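Local coordinates for protein Cfl (PDB 7A9J) that acts as a coronafacic acid ligase of the ATP-dependent AMP-binding family, probably activating carboxylic acids as adenylates for ligation, at residues 206-209 / 210-213; 241-244 / 245-249. The protein carries 1 engineered substitution. All coordinates share one frame; numbering follows the deposited sequence.

Contact 1: residues 206-209 / 210-213; sequences LIDA and VNLT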
loop_
_atom_site.group_PDB
_atom_site.type_symbol
_atom_site.label_atom_id
_atom_site.label_comp_id
_atom_site.label_asym_id
_atom_site.label_seq_id
_atom_site.Cartn_x
_atom_site.Cartn_y
_atom_site.Cartn_z
ATOM N N LEU A 206 14.958 -6.438 4.710
ATOM C CA LEU A 206 14.272 -5.352 5.373
ATOM C C LEU A 206 15.102 -4.058 5.335
ATOM O O LEU A 206 14.542 -2.979 5.114
ATOM C CB LEU A 206 13.978 -5.796 6.806
ATOM C CG LEU A 206 12.930 -5.031 7.546
ATOM C CD1 LEU A 206 11.584 -5.115 6.824
ATOM C CD2 LEU A 206 12.869 -5.696 8.954
ATOM N N ILE A 207 16.414 -4.161 5.587
ATOM C CA ILE A 207 17.313 -3.005 5.444
ATOM C C ILE A 207 17.104 -2.380 4.050
ATOM O O ILE A 207 16.895 -1.169 3.910
ATOM C CB ILE A 207 18.772 -3.451 5.625
ATOM C CG1 ILE A 207 19.079 -3.884 7.100
ATOM C CG2 ILE A 207 19.782 -2.368 5.158
ATOM C CD1 ILE A 207 20.422 -4.542 7.153
ATOM N N ASP A 208 17.188 -3.210 3.008
ATOM C CA ASP A 208 17.126 -2.683 1.642
ATOM C C ASP A 208 15.721 -2.165 1.316
ATOM O O ASP A 208 15.575 -1.139 0.640
ATOM C CB ASP A 208 17.578 -3.759 0.638
ATOM C CG ASP A 208 19.081 -4.131 0.832
ATOM O OD1 ASP A 208 19.841 -3.252 1.316
ATOM O OD2 ASP A 208 19.499 -5.259 0.477
ATOM N N ALA A 209 14.677 -2.819 1.851
ATOM C CA ALA A 209 13.320 -2.335 1.628
ATOM C C ALA A 209 13.068 -1.012 2.350
ATOM O O ALA A 209 12.342 -0.136 1.842
ATOM C CB ALA A 209 12.317 -3.386 2.087
ATOM N N VAL A 210 13.591 -0.876 3.579
ATOM C CA VAL A 210 13.451 0.396 4.271
ATOM C C VAL A 210 14.210 1.487 3.527
ATOM O O VAL A 210 13.739 2.639 3.424
ATOM C CB VAL A 210 13.959 0.256 5.734
ATOM C CG1 VAL A 210 14.063 1.630 6.359
ATOM C CG2 VAL A 210 12.902 -0.607 6.526
ATOM N N ASN A 211 15.397 1.145 3.008
ATOM C CA ASN A 211 16.189 2.112 2.238
ATOM C C ASN A 211 15.441 2.571 0.968
ATOM O O ASN A 211 15.474 3.775 0.644
ATOM C CB ASN A 211 17.541 1.524 1.840
ATOM C CG ASN A 211 18.532 1.467 3.013
ATOM O OD1 ASN A 211 18.318 2.081 4.049
ATOM N ND2 ASN A 211 19.612 0.717 2.836
ATOM N N LEU A 212 14.723 1.663 0.306
ATOM C CA LEU A 212 13.846 2.083 -0.799
ATOM C C LEU A 212 12.766 3.016 -0.267
ATOM O O LEU A 212 12.484 4.072 -0.853
ATOM C CB LEU A 212 13.169 0.889 -1.472
ATOM C CG LEU A 212 14.137 0.029 -2.299
ATOM C CD1 LEU A 212 13.518 -1.338 -2.559
ATOM C CD2 LEU A 212 14.449 0.769 -3.668
ATOM N N THR A 213 12.142 2.636 0.847
ATOM C CA THR A 213 11.013 3.415 1.339
ATOM C C THR A 213 11.448 4.811 1.791
ATOM O O THR A 213 10.698 5.776 1.620
ATOM C CB THR A 213 10.345 2.647 2.513
ATOM O OG1 THR A 213 10.036 1.315 2.010
ATOM C CG2 THR A 213 9.059 3.357 2.915
HETATM O O HOH W 1 19.862 -0.783 0.349
#

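Contact 2: residues 241-244 / 245-249; sequences WSIL and ITFAA. With R4Z (6-ethyl-1-oxidanylidene-indene-4-carboxylic acid), chain B.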
loop_
_atom_site.group_PDB
_atom_site.type_symbol
_atom_site.label_atom_id
_atom_site.label_comp_id
_atom_site.label_asym_id
_atom_site.label_seq_id
_atom_site.Cartn_x
_atom_site.Cartn_y
_atom_site.Cartn_z
ATOM N N TRP A 241 3.492 -2.449 3.635
ATOM C CA TRP A 241 3.890 -1.091 3.256
ATOM C C TRP A 241 3.991 -0.154 4.484
ATOM O O TRP A 241 4.917 0.645 4.582
ATOM C CB TRP A 241 2.906 -0.506 2.252
ATOM C CG TRP A 241 3.343 0.800 1.639
ATOM C CD1 TRP A 241 4.627 1.223 1.387
ATOM C CD2 TRP A 241 2.469 1.816 1.163
ATOM N NE1 TRP A 241 4.604 2.492 0.797
ATOM C CE2 TRP A 241 3.290 2.871 0.662
ATOM C CE3 TRP A 241 1.072 1.941 1.130
ATOM C CZ2 TRP A 241 2.753 4.047 0.147
ATOM C CZ3 TRP A 241 0.536 3.084 0.629
ATOM C CH2 TRP A 241 1.381 4.138 0.167
ATOM N N SER A 242 3.037 -0.241 5.396
ATOM C CA SER A 242 3.084 0.633 6.585
ATOM C C SER A 242 4.209 0.244 7.517
ATOM O O SER A 242 4.754 1.106 8.196
ATOM C CB SER A 242 1.779 0.598 7.323
ATOM O OG SER A 242 0.784 1.277 6.589
ATOM N N ILE A 243 4.542 -1.045 7.601
ATOM C CA ILE A 243 5.696 -1.433 8.424
ATOM C C ILE A 243 6.952 -0.742 7.916
ATOM O O ILE A 243 7.715 -0.121 8.679
ATOM C CB ILE A 243 5.858 -2.963 8.386
ATOM C CG1 ILE A 243 4.645 -3.609 8.996
ATOM C CG2 ILE A 243 7.237 -3.360 9.010
ATOM C CD1 ILE A 243 4.597 -5.158 8.877
ATOM N N LEU A 244 7.151 -0.786 6.583
ATOM C CA LEU A 244 8.317 -0.173 6.001
ATOM C C LEU A 244 8.281 1.329 6.172
ATOM O O LEU A 244 9.335 1.936 6.410
ATOM C CB LEU A 244 8.398 -0.532 4.519
ATOM C CG LEU A 244 8.622 -2.020 4.217
ATOM C CD1 LEU A 244 8.691 -2.187 2.639
ATOM C CD2 LEU A 244 9.912 -2.545 4.792
ATOM N N ILE A 245 7.118 1.943 5.967
ATOM C CA ILE A 245 7.001 3.394 6.153
ATOM C C ILE A 245 7.364 3.759 7.578
ATOM O O ILE A 245 8.082 4.726 7.803
ATOM C CB ILE A 245 5.575 3.881 5.873
ATOM C CG1 ILE A 245 5.334 3.859 4.351
ATOM C CG2 ILE A 245 5.368 5.297 6.390
ATOM C CD1 ILE A 245 3.816 3.980 4.021
ATOM N N THR A 246 6.879 2.973 8.521
ATOM C CA THR A 246 7.121 3.288 9.936
ATOM C C THR A 246 8.617 3.166 10.281
ATOM O O THR A 246 9.193 4.050 10.924
ATOM C CB THR A 246 6.238 2.367 10.784
ATOM O OG1 THR A 246 4.869 2.596 10.455
ATOM C CG2 THR A 246 6.485 2.649 12.365
ATOM N N PHE A 247 9.274 2.071 9.881
ATOM C CA PHE A 247 10.693 1.942 10.116
ATOM C C PHE A 247 11.453 3.083 9.446
ATOM O O PHE A 247 12.373 3.664 10.032
ATOM C CB PHE A 247 11.278 0.625 9.575
ATOM C CG PHE A 247 10.766 -0.618 10.257
ATOM C CD1 PHE A 247 10.487 -0.648 11.654
ATOM C CD2 PHE A 247 10.714 -1.793 9.559
ATOM C CE1 PHE A 247 10.052 -1.839 12.232
ATOM C CE2 PHE A 247 10.266 -2.973 10.144
ATOM C CZ PHE A 247 9.985 -3.020 11.493
ATOM N N ALA A 248 11.078 3.400 8.203
ATOM C CA ALA A 248 11.833 4.405 7.466
ATOM C C ALA A 248 11.659 5.779 8.080
ATOM O O ALA A 248 12.644 6.518 8.187
ATOM C CB ALA A 248 11.366 4.431 5.974
ATOM N N ALA A 249 10.431 6.125 8.502
ATOM C CA ALA A 249 10.196 7.429 9.109
ATOM C C ALA A 249 10.991 7.577 10.409
ATOM O O ALA A 249 11.652 8.577 10.629
ATOM C CB ALA A 249 8.714 7.641 9.463
HETATM C C13 R4Z B . 5.743 -3.867 -0.429
HETATM C C15 R4Z B . 5.025 -1.669 -1.472
HETATM C C02 R4Z B . 4.114 0.570 -2.428
HETATM C C03 R4Z B . 2.902 1.225 -2.646
HETATM C C04 R4Z B . 1.828 0.208 -2.256
HETATM C C05 R4Z B . 4.065 -0.745 -1.853
HETATM C C06 R4Z B . 2.689 -1.042 -1.686
HETATM C C07 R4Z B . 2.342 -2.261 -1.116
HETATM C C08 R4Z B . 0.856 -2.605 -0.924
HETATM C C11 R4Z B . 3.319 -3.164 -0.700
HETATM C C12 R4Z B . 4.681 -2.881 -0.870
HETATM C C14 R4Z B . 5.948 -3.804 1.112
HETATM O O01 R4Z B . 5.159 1.092 -2.715
HETATM O O09 R4Z B . 0.579 -3.565 -0.156
HETATM O O10 R4Z B . -0.078 -1.977 -1.518
#

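Contact 1: residues 206-209 / 210-213
Thr213 reaches back along helix 203-214 to Ala209, its OG1 donating a hydrogen bond of 2.7 Å to Ala209 O. The amide of the same residue, Thr213 N, meets Ala209 O at 3.0 Å, and the two donors arrive from opposite faces of the carbonyl plane, each about 28° from it. OG1 is turned beside its own backbone N (chi1 -54°), which directs the hydroxyl back onto the preceding turn. Two residues earlier, on the outer side, Ile207 and Asn211 run alongside each other in the same direction. The branch of Ile207 that touches is CG2, 3.9 Å from Asn211 ND2, and the amide carbon Asn211 CG sits 3.2 Å from Ile207 O. That carbonyl takes its hydrogen bond from Asn211 N; the side-chain amide is poorly angled for it. Instead the amide nitrogen turns toward Asp208, three residues back, and the two are joined through one water, which donates to Asp208 OD1 at 2.7 Å and accepts from Asn211 ND2 at 2.9 Å. The other carboxylate oxygen of Asp208 forms a salt bridge with Lys204 in the previous turn. On the buried flank Val210 lays CG2 against Leu206 O at 3.2 Å, a carbonyl already hydrogen-bonded to Val210 N. Leu206, Ala209 and Thr213 lean on Leu244 of helix 240-251, whereas Leu212 packs on loop residues such as Leu361 and Val364. The chemistry thus gives the helix a polar edge, where Asp208, paired with Lys204, is bridged by water to the neutral amide of Asn211, and two apolar flanks, one on Leu244 and one on the loops; on the first, the hydroxyl of Thr213 is buried with its hydrogen bonded to a backbone carbonyl.

Contact 2: residues 241-244 / 245-249
Ile245 sets its CD1 methyl over one face of the Trp241 indole, in a CH-pi contact 3.6 Å from the centroid of the five-membered ring and only 11° from its normal. The isoleucine chain runs at a slant across the indole. Trp241 gets there with CG anti to its backbone N (chi1 -171°), which carries the ring along the helix flank. Its opposite face receives the bound 6-ethyl-1-oxidanylidene-indene-4-carboxylic acid, whose C03 lies 3.7 Å above the centre of the indole, the two ring systems running nearly parallel. The indole is therefore held flat between an aliphatic methyl and the ligand, while Ile245 is backed by Trp278 and Ala280. A second close pair lies on another flank: Ile243 and Phe247 point the same way, and Ile243 CG2 approaches Phe247 CE2 to 3.3 Å, tight for two carbons. Ile243 O, which accepts from Phe247 N, also lies over a face of that phenyl ring, and Tyr90 meets the ring from helix 83-95. This is the helix of a beta-alpha-beta unit, linking the parallel strands 230-233 and 255-257, with its first turns forming part of the ligand pocket. Thr246 OG1 and Thr246 N grip Ser242 O at 2.7 and 2.8 Å from opposite faces of its plane, which satisfies a hydroxyl that is buried beside Leu237 and Ile86. Contact is looser between Leu244 and Ala248, although no side of the helix here faces solvent. No side-chain pair forms there: Ala248 CB rests on Leu244 O at 3.2 Å, beside the backbone bond from Ala248 N, and the leucine branches lead away from the following turn; Leu244 CD1 stops 3.5 Å from the ethyl carbon C14 of the ligand, and Leu244 CD2 turns to helix 203-214.

Following the chain from the N terminus, contact 1 comes first, within helix 203-214, and contact 2 follows within helix 240-251. Each closes only single helical turns between adjoining segments, so the two stand in series and neither nests nor crosses. Between them the chain passes through strand 230-233, after which helix 240-251 comes to lie against the earlier helix. Their centres are 9 Å apart, and the seam is largely apolar, the helices meeting where Val210 CG2 lies 3.7 Å from Phe247 CB. Contact 2 lines the ligand pocket directly, and contact 1 lies behind Leu244, with the side chain of Ala209 about 6 Å from the ligand at the nearest atoms.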